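Local coordinates for protein copper-transporting ATPase (Sulfolobus solfataricus, PDB 2YJ6) that probably couples ATP hydrolysis to the pumping of copper or related heavy-metal cations across the cell membrane, this piece being its cytoplasmic catalytic part, at residues A[38-43]-A[133-138]; A[104-109]-A[122-127]; A[27-32]-A[198-203]. The protein carries 1 engineered substitution. One frame throughout, in Å; residues are numbered along the deposited sequence.

Interaction 1: residues A[38-43]-A[133-138]; sequences TLTYGT and ISDVPR. With A99 (5'-O-[(S)-hydroxy{[(R)-hydroxy({(S)-hydroxy[(1S)-1-(2-nitrophenyl)ethoxy]phosphoryl}oxy)phosphoryl]oxy}phosphoryl]adenosine), chain C.
T40 and D135 meet at about a right angle, and D135 is the side chain to follow. D135 CB lies 4.2 Å from C1' of the A99 nitrophenyl ring. With CG anti to the backbone N (chi1 -154°), the carboxylate swings into the 38-43 loop, D135 CG coming 3.4 Å from T40 CB. OD1 accepts from T43 N at 3.0 Å, which comes from above one face, and from its own neighbour V136 N on the anti side. The T40 hydroxyl reaches OD2 over the opposite face, OG1 to OD2 2.8 Å, and OD2 touches A99 C1' at 3.4 Å. Held from both faces, the carboxylate should be limited in its rotation. These two connecting segments form the double hinge by which P-type ATPases attach the nucleotide-binding domain to the phosphorylation domain; T38 closes the DKTGT signature, here with N34 at its first position. Further along the hinge the backbones pair: Y41 N donates to V136 O at 3.0 Å, and R138 N donates to L39 O. The Y41 ring turns its edge to V136 O, and its CD2 touches V136 CB at 3.9 Å. Y41 CA lies over one face of the R138 guanidinium, toward its rim.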
# COMPACT_ATOMS: atom_id res chain seq x y z
N THR A 38 -0.33 -4.85 -2.73
CA THR A 38 -0.20 -6.27 -3.04
C THR A 38 -1.51 -7.02 -2.71
O THR A 38 -2.18 -7.53 -3.61
CB THR A 38 1.07 -6.94 -2.39
OG1 THR A 38 0.97 -6.97 -0.96
CG2 THR A 38 2.33 -6.19 -2.78
N LEU A 39 -1.88 -7.04 -1.43
CA LEU A 39 -3.19 -7.52 -1.03
C LEU A 39 -4.32 -6.51 -1.34
O LEU A 39 -5.50 -6.86 -1.39
CB LEU A 39 -3.17 -7.88 0.46
CG LEU A 39 -2.09 -8.91 0.80
CD1 LEU A 39 -2.10 -9.24 2.28
CD2 LEU A 39 -2.25 -10.19 -0.03
N THR A 40 -3.95 -5.25 -1.58
CA THR A 40 -4.92 -4.24 -2.00
C THR A 40 -4.55 -3.67 -3.35
O THR A 40 -3.43 -3.90 -3.84
CB THR A 40 -5.00 -3.07 -0.99
OG1 THR A 40 -3.77 -2.34 -1.00
CG2 THR A 40 -5.27 -3.58 0.40
N TYR A 41 -5.46 -2.93 -3.97
CA TYR A 41 -5.12 -2.19 -5.19
C TYR A 41 -4.20 -1.02 -4.88
O TYR A 41 -3.56 -0.48 -5.78
CB TYR A 41 -6.36 -1.64 -5.89
CG TYR A 41 -7.22 -2.69 -6.51
CD1 TYR A 41 -6.99 -3.12 -7.81
CD2 TYR A 41 -8.29 -3.25 -5.81
CE1 TYR A 41 -7.78 -4.09 -8.40
CE2 TYR A 41 -9.09 -4.21 -6.38
CZ TYR A 41 -8.84 -4.63 -7.67
OH TYR A 41 -9.64 -5.59 -8.24
N GLY A 42 -4.15 -0.63 -3.60
CA GLY A 42 -3.39 0.54 -3.20
C GLY A 42 -4.07 1.83 -3.65
O GLY A 42 -3.39 2.82 -3.92
N THR A 43 -5.40 1.81 -3.71
CA THR A 43 -6.18 2.98 -4.13
C THR A 43 -7.14 3.47 -3.03
O THR A 43 -8.14 2.82 -2.74
CB THR A 43 -7.03 2.67 -5.37
OG1 THR A 43 -7.98 1.64 -5.06
CG2 THR A 43 -6.15 2.21 -6.52
N ILE A 133 -10.96 7.35 5.39
CA ILE A 133 -10.43 6.94 4.10
C ILE A 133 -9.94 5.50 4.15
O ILE A 133 -9.31 5.09 5.13
CB ILE A 133 -9.27 7.87 3.72
CG1 ILE A 133 -9.83 9.25 3.39
CG2 ILE A 133 -8.49 7.30 2.55
CD1 ILE A 133 -8.78 10.27 3.07
N SER A 134 -10.26 4.73 3.10
CA SER A 134 -9.88 3.31 3.03
C SER A 134 -9.29 2.88 1.67
O SER A 134 -9.40 3.60 0.68
CB SER A 134 -11.07 2.40 3.35
OG SER A 134 -11.53 2.63 4.66
N ASP A 135 -8.68 1.69 1.67
CA ASP A 135 -8.12 1.05 0.48
C ASP A 135 -9.16 0.02 0.05
O ASP A 135 -10.14 -0.18 0.77
CB ASP A 135 -6.81 0.33 0.87
CG ASP A 135 -5.83 0.16 -0.30
OD1 ASP A 135 -6.26 0.04 -1.46
OD2 ASP A 135 -4.61 0.14 -0.02
N VAL A 136 -8.94 -0.63 -1.10
CA VAL A 136 -9.79 -1.73 -1.58
C VAL A 136 -9.00 -3.04 -1.70
O VAL A 136 -8.00 -3.09 -2.41
CB VAL A 136 -10.34 -1.41 -2.99
CG1 VAL A 136 -11.39 -2.45 -3.41
CG2 VAL A 136 -10.90 -0.01 -3.04
N PRO A 137 -9.47 -4.11 -1.04
CA PRO A 137 -8.83 -5.44 -1.18
C PRO A 137 -9.03 -6.07 -2.56
O PRO A 137 -10.11 -5.97 -3.14
CB PRO A 137 -9.53 -6.27 -0.10
CG PRO A 137 -10.87 -5.62 0.07
CD PRO A 137 -10.62 -4.14 -0.13
N ARG A 138 -7.98 -6.71 -3.08
CA ARG A 138 -7.99 -7.30 -4.41
C ARG A 138 -9.05 -8.39 -4.52
O ARG A 138 -9.31 -9.11 -3.56
CB ARG A 138 -6.62 -7.86 -4.78
CG ARG A 138 -5.57 -6.78 -5.02
CD ARG A 138 -4.26 -7.34 -5.57
NE ARG A 138 -3.33 -6.27 -5.89
CZ ARG A 138 -3.20 -5.72 -7.09
NH1 ARG A 138 -3.94 -6.16 -8.10
NH2 ARG A 138 -2.34 -4.73 -7.29
C' A99 C . -2.43 6.73 1.58
N1 A99 C . -4.11 16.07 2.41
C2 A99 C . -4.50 15.65 3.63
N3 A99 C . -3.72 14.91 4.43
C4 A99 C . -2.46 14.55 4.04
C5 A99 C . -1.97 14.97 2.72
C6 A99 C . -2.89 15.78 1.88
N6 A99 C . -2.53 16.22 0.65
N7 A99 C . -0.73 14.48 2.60
C8 A99 C . -0.45 13.80 3.74
N9 A99 C . -1.48 13.84 4.59
PA A99 C . 2.65 10.46 4.04
PB A99 C . 1.45 8.26 2.79
PG A99 C . -0.55 6.38 3.50
O'L A99 C . -4.39 5.48 3.16
O'M A99 C . -5.86 4.32 2.17
C1' A99 C . -4.08 3.48 0.32
O1A A99 C . 3.12 9.42 5.02
C1B A99 C . -1.51 13.23 5.94
O1B A99 C . 1.47 8.17 1.28
O1G A99 C . 0.27 5.48 2.60
C2' A99 C . -3.87 4.59 1.12
N2' A99 C . -4.74 4.81 2.20
O2' A99 C . -2.85 11.53 6.97
O2A A99 C . 3.63 11.16 3.13
C2B A99 C . -2.02 11.80 5.83
O2B A99 C . 2.48 7.51 3.62
O2G A99 C . -2.07 6.45 2.95
C3' A99 C . -2.74 5.51 0.80
O3' A99 C . -1.05 9.68 6.48
O3A A99 C . 1.49 9.83 3.13
C3B A99 C . -0.78 10.94 5.85
O3B A99 C . -0.03 7.90 3.32
O3G A99 C . -0.60 6.08 4.98
C4' A99 C . -1.95 5.22 -0.30
O4' A99 C . -0.17 13.16 6.45
C4B A99 C . 0.21 11.79 6.64
C5' A99 C . -2.19 4.08 -1.07
O5' A99 C . 1.78 11.57 4.81
C5B A99 C . 1.67 11.56 6.23
C6' A99 C . -3.25 3.23 -0.76
CM' A99 C . -1.37 7.53 0.83

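Interaction 2: residues A[104-109]-A[122-127]; sequences SDKIIE and YINGEP
N124 and I107 are tied twice, and hydrogen bonds carry most of this contact, all but one of the direct ones between main-chain atoms. N124 N bonds to I107 O at 2.9 Å. In return I107 N reaches the side-chain OD1 of N124 at 3.1 Å, from well above the plane of that amide, in place of a main-chain acceptor. E109 and Y122 form the hydrogen-bonded pair next along, their N and O atoms bonded both ways. I108 and I123, between them, are the non-hydrogen-bonded pair. One water adds a bridge: it donates to I107 O and to E109 OE2 and accepts from G125 N at 2.8 Å. The same E109 OE2 makes a van der Waals contact with Y122 CB at 3.8 Å, its carboxylate tilted 54° from the phenol ring. I107 CG1 stands anti to the carbonyl carbon (chi1 -62°), which carries the methyl CD1 over to the amide oxygen of N124. The apolar touch is slight, I108 CG1 and I123 CG1 only just meeting at 4.4 Å. Strand 106-112 here pairs with strand 119-123, which turns straight into strand 126-134 through a type I' turn with N124-G125 at its corner, the classic two-residue beta hairpin, in the antiparallel sheet of the nucleotide-binding domain.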
# COMPACT_ATOMS: atom_id res chain seq x y z
N SER A 104 -11.68 33.39 0.66
CA SER A 104 -12.58 34.36 1.27
C SER A 104 -12.05 34.85 2.62
O SER A 104 -12.82 35.01 3.57
CB SER A 104 -13.99 33.77 1.45
OG SER A 104 -14.60 33.48 0.20
N ASP A 105 -10.74 35.07 2.69
CA ASP A 105 -10.09 35.55 3.91
C ASP A 105 -9.88 34.46 4.99
O ASP A 105 -9.21 34.70 5.99
CB ASP A 105 -10.84 36.75 4.50
CG ASP A 105 -10.62 38.04 3.70
OD1 ASP A 105 -9.46 38.31 3.32
OD2 ASP A 105 -11.60 38.77 3.44
N LYS A 106 -10.44 33.27 4.77
CA LYS A 106 -10.34 32.19 5.75
C LYS A 106 -9.15 31.30 5.45
O LYS A 106 -8.84 31.03 4.30
CB LYS A 106 -11.61 31.32 5.73
CG LYS A 106 -12.88 32.06 6.12
CD LYS A 106 -14.13 31.31 5.67
CE LYS A 106 -15.34 31.77 6.47
NZ LYS A 106 -16.60 31.07 6.12
N ILE A 107 -8.49 30.84 6.50
CA ILE A 107 -7.37 29.92 6.35
C ILE A 107 -7.80 28.46 6.56
O ILE A 107 -8.35 28.11 7.60
CB ILE A 107 -6.24 30.24 7.35
CG1 ILE A 107 -5.68 31.65 7.11
CG2 ILE A 107 -5.13 29.22 7.23
CD1 ILE A 107 -6.66 32.77 7.44
N ILE A 108 -7.52 27.62 5.56
CA ILE A 108 -7.99 26.24 5.54
C ILE A 108 -6.83 25.25 5.57
O ILE A 108 -5.96 25.29 4.70
CB ILE A 108 -8.84 25.98 4.28
CG1 ILE A 108 -10.11 26.82 4.31
CG2 ILE A 108 -9.18 24.50 4.14
CD1 ILE A 108 -10.09 28.01 3.42
N GLU A 109 -6.81 24.36 6.55
CA GLU A 109 -5.82 23.29 6.57
C GLU A 109 -6.53 21.94 6.50
O GLU A 109 -7.64 21.80 7.03
CB GLU A 109 -4.96 23.37 7.83
CG GLU A 109 -4.50 24.79 8.18
CD GLU A 109 -4.01 24.91 9.62
OE1 GLU A 109 -2.84 24.53 9.87
OE2 GLU A 109 -4.78 25.40 10.49
N TYR A 122 -9.51 22.13 9.28
CA TYR A 122 -9.46 23.31 10.13
C TYR A 122 -9.81 24.61 9.40
O TYR A 122 -9.33 24.83 8.29
CB TYR A 122 -8.06 23.45 10.74
CG TYR A 122 -7.71 22.32 11.64
CD1 TYR A 122 -7.34 21.09 11.13
CD2 TYR A 122 -7.78 22.45 13.02
CE1 TYR A 122 -7.03 20.03 11.96
CE2 TYR A 122 -7.48 21.40 13.87
CZ TYR A 122 -7.10 20.19 13.33
OH TYR A 122 -6.80 19.13 14.16
N ILE A 123 -10.63 25.45 10.03
CA ILE A 123 -10.88 26.79 9.51
C ILE A 123 -10.52 27.85 10.54
O ILE A 123 -11.16 27.95 11.59
CB ILE A 123 -12.33 26.99 9.01
CG1 ILE A 123 -12.62 26.02 7.87
CG2 ILE A 123 -12.55 28.41 8.55
CD1 ILE A 123 -13.91 26.29 7.18
N ASN A 124 -9.47 28.62 10.24
CA ASN A 124 -8.88 29.58 11.18
C ASN A 124 -8.56 28.96 12.55
O ASN A 124 -8.82 29.54 13.59
CB ASN A 124 -9.76 30.84 11.30
CG ASN A 124 -9.72 31.72 10.04
OD1 ASN A 124 -8.68 31.84 9.39
ND2 ASN A 124 -10.86 32.33 9.69
N GLY A 125 -7.97 27.76 12.52
CA GLY A 125 -7.56 27.07 13.73
C GLY A 125 -8.60 26.20 14.43
O GLY A 125 -8.27 25.50 15.38
N GLU A 126 -9.85 26.24 13.97
CA GLU A 126 -10.95 25.48 14.59
C GLU A 126 -11.27 24.20 13.80
O GLU A 126 -11.56 24.28 12.61
CB GLU A 126 -12.20 26.37 14.70
CG GLU A 126 -13.47 25.71 15.28
CD GLU A 126 -14.66 26.70 15.45
OE1 GLU A 126 -14.97 27.46 14.52
OE2 GLU A 126 -15.27 26.71 16.54
N PRO A 127 -11.24 23.02 14.45
CA PRO A 127 -11.59 21.79 13.73
C PRO A 127 -13.09 21.65 13.44
O PRO A 127 -13.88 21.51 14.37
CB PRO A 127 -11.10 20.69 14.66
CG PRO A 127 -11.12 21.31 16.02
CD PRO A 127 -10.79 22.75 15.83
O HOH W 1 -7.18 27.01 9.98

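Interaction 3: residues A[27-32]-A[198-203]; sequences EIDTII and GNKVLM
I32 and M203 make the tight end of this contact. The M203 methyl CE is pushed against I32 CG2 at 3.4 Å, closer than carbons usually sit, brought there by the bend at the last torsion of the methionine (chi3 -85°). On the same face I32 CD1 packs on V201 CG1 at 3.8 Å; on the other, I28 CG2 crosses to L202 CB at 3.7 Å. Between the two faces run parallel-strand bonds, L202 N to T30 O and I32 N to L202 O, both 2.9 Å.

The polar end of the contact lies towards the start of the strands. K200 O is shared by D29 N and T30 N, and the D29 carboxylate ties the start of the two segments together: OD2 accepts K200 N at 2.7 Å, and OD1 takes the T30 hydroxyl from OG1 at the same length, each met from above the carboxylate plane. With an alanine in place of D29, K200 N is likely to lose its acceptor and the T30 hydroxyl to be freed to turn. The loose side is beyond D29, where exposed E27 merely runs alongside K200, whose NZ makes its salt bridge with D218 instead.

In the Rossmann-like HAD core, strand 30-34 lies between strands 201-205 and 154-158, and strand 219-223 flanks 201-205. Helix 184-196 covers I32 and M203 through I191, and helix 211-216 also packs on M203.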
# COMPACT_ATOMS: atom_id res chain seq x y z
N GLU A 27 14.75 -22.99 -1.77
CA GLU A 27 15.07 -22.99 -0.35
C GLU A 27 14.10 -22.17 0.52
O GLU A 27 14.13 -22.26 1.75
CB GLU A 27 16.48 -22.46 -0.14
CG GLU A 27 17.44 -22.81 -1.27
CD GLU A 27 18.73 -21.98 -1.22
OE1 GLU A 27 19.07 -21.49 -0.12
OE2 GLU A 27 19.38 -21.82 -2.28
N ILE A 28 13.24 -21.37 -0.12
CA ILE A 28 12.36 -20.45 0.60
C ILE A 28 11.47 -21.18 1.61
O ILE A 28 10.84 -22.19 1.28
CB ILE A 28 11.44 -19.66 -0.38
CG1 ILE A 28 12.26 -18.79 -1.33
CG2 ILE A 28 10.49 -18.77 0.39
CD1 ILE A 28 12.99 -17.67 -0.63
N ASP A 29 11.39 -20.67 2.83
CA ASP A 29 10.42 -21.22 3.78
C ASP A 29 9.40 -20.20 4.30
O ASP A 29 8.47 -20.58 5.01
CB ASP A 29 11.13 -21.90 4.95
CG ASP A 29 11.95 -20.93 5.76
OD1 ASP A 29 11.34 -20.18 6.55
OD2 ASP A 29 13.20 -20.92 5.62
N THR A 30 9.58 -18.91 3.95
CA THR A 30 8.72 -17.84 4.47
C THR A 30 8.24 -16.84 3.40
O THR A 30 9.03 -16.35 2.60
CB THR A 30 9.41 -17.06 5.61
OG1 THR A 30 9.78 -17.96 6.65
CG2 THR A 30 8.48 -16.01 6.18
N ILE A 31 6.94 -16.55 3.41
CA ILE A 31 6.34 -15.58 2.50
C ILE A 31 5.87 -14.34 3.26
O ILE A 31 5.04 -14.45 4.17
CB ILE A 31 5.08 -16.15 1.85
CG1 ILE A 31 5.30 -17.60 1.40
CG2 ILE A 31 4.63 -15.24 0.70
CD1 ILE A 31 5.99 -17.74 0.06
N ILE A 32 6.38 -13.17 2.88
CA ILE A 32 5.98 -11.92 3.52
C ILE A 32 5.30 -10.93 2.57
O ILE A 32 5.85 -10.57 1.54
CB ILE A 32 7.17 -11.21 4.17
CG1 ILE A 32 7.71 -12.06 5.32
CG2 ILE A 32 6.74 -9.81 4.65
CD1 ILE A 32 8.87 -11.44 6.04
N GLY A 198 17.40 -18.50 11.04
CA GLY A 198 17.04 -19.70 10.31
C GLY A 198 16.28 -19.53 9.01
O GLY A 198 16.51 -20.28 8.06
N ASN A 199 15.39 -18.56 8.96
CA ASN A 199 14.40 -18.47 7.89
C ASN A 199 14.92 -17.97 6.55
O ASN A 199 15.78 -17.10 6.51
CB ASN A 199 13.23 -17.61 8.36
CG ASN A 199 12.62 -18.13 9.65
OD1 ASN A 199 11.45 -18.53 9.67
ND2 ASN A 199 13.41 -18.14 10.72
N LYS A 200 14.41 -18.54 5.46
CA LYS A 200 14.72 -18.06 4.12
C LYS A 200 13.51 -17.30 3.57
O LYS A 200 12.42 -17.86 3.42
CB LYS A 200 15.10 -19.23 3.20
CG LYS A 200 16.51 -19.76 3.44
CD LYS A 200 17.49 -18.61 3.47
CE LYS A 200 18.89 -19.06 3.09
NZ LYS A 200 19.82 -17.89 2.99
N VAL A 201 13.70 -16.02 3.27
CA VAL A 201 12.56 -15.12 3.11
C VAL A 201 12.29 -14.65 1.68
O VAL A 201 13.14 -14.01 1.05
CB VAL A 201 12.68 -13.91 4.06
CG1 VAL A 201 11.55 -12.92 3.83
CG2 VAL A 201 12.70 -14.38 5.50
N LEU A 202 11.10 -14.96 1.18
CA LEU A 202 10.60 -14.33 -0.04
C LEU A 202 9.59 -13.20 0.30
O LEU A 202 8.62 -13.41 1.05
CB LEU A 202 9.99 -15.36 -0.97
CG LEU A 202 9.59 -14.77 -2.33
CD1 LEU A 202 9.67 -15.81 -3.43
CD2 LEU A 202 8.20 -14.13 -2.26
N MET A 203 9.84 -12.01 -0.25
CA MET A 203 9.02 -10.84 0.07
C MET A 203 8.47 -10.16 -1.18
O MET A 203 9.20 -10.00 -2.16
CB MET A 203 9.80 -9.80 0.91
CG MET A 203 9.00 -8.50 1.11
SD MET A 203 9.75 -7.18 2.10
CE MET A 203 9.28 -7.71 3.73

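How the interactions relate
The chain leaves the phosphorylation domain through the hinge and comes back by it. Interaction 3 pairs two central strands of that domain's sheet, and strand 30-34 runs from it towards K35 and T36 and on into the hinge of interaction 1; their nearest atoms are about 7 Å apart. Interaction 1 touches the nitrophenyl end of A99, while E63 bonds the ligand within the nucleotide-binding domain. Interaction 2 lies in that inserted domain; strand 126-134 serves both it and interaction 1, with centres 31 Å apart, and the side chain of E109 is about 9 Å from A99. Interactions 2 and 3 stand on opposite sides of the chain's centre, their centres 50 Å apart, with the hinge joining the two domains.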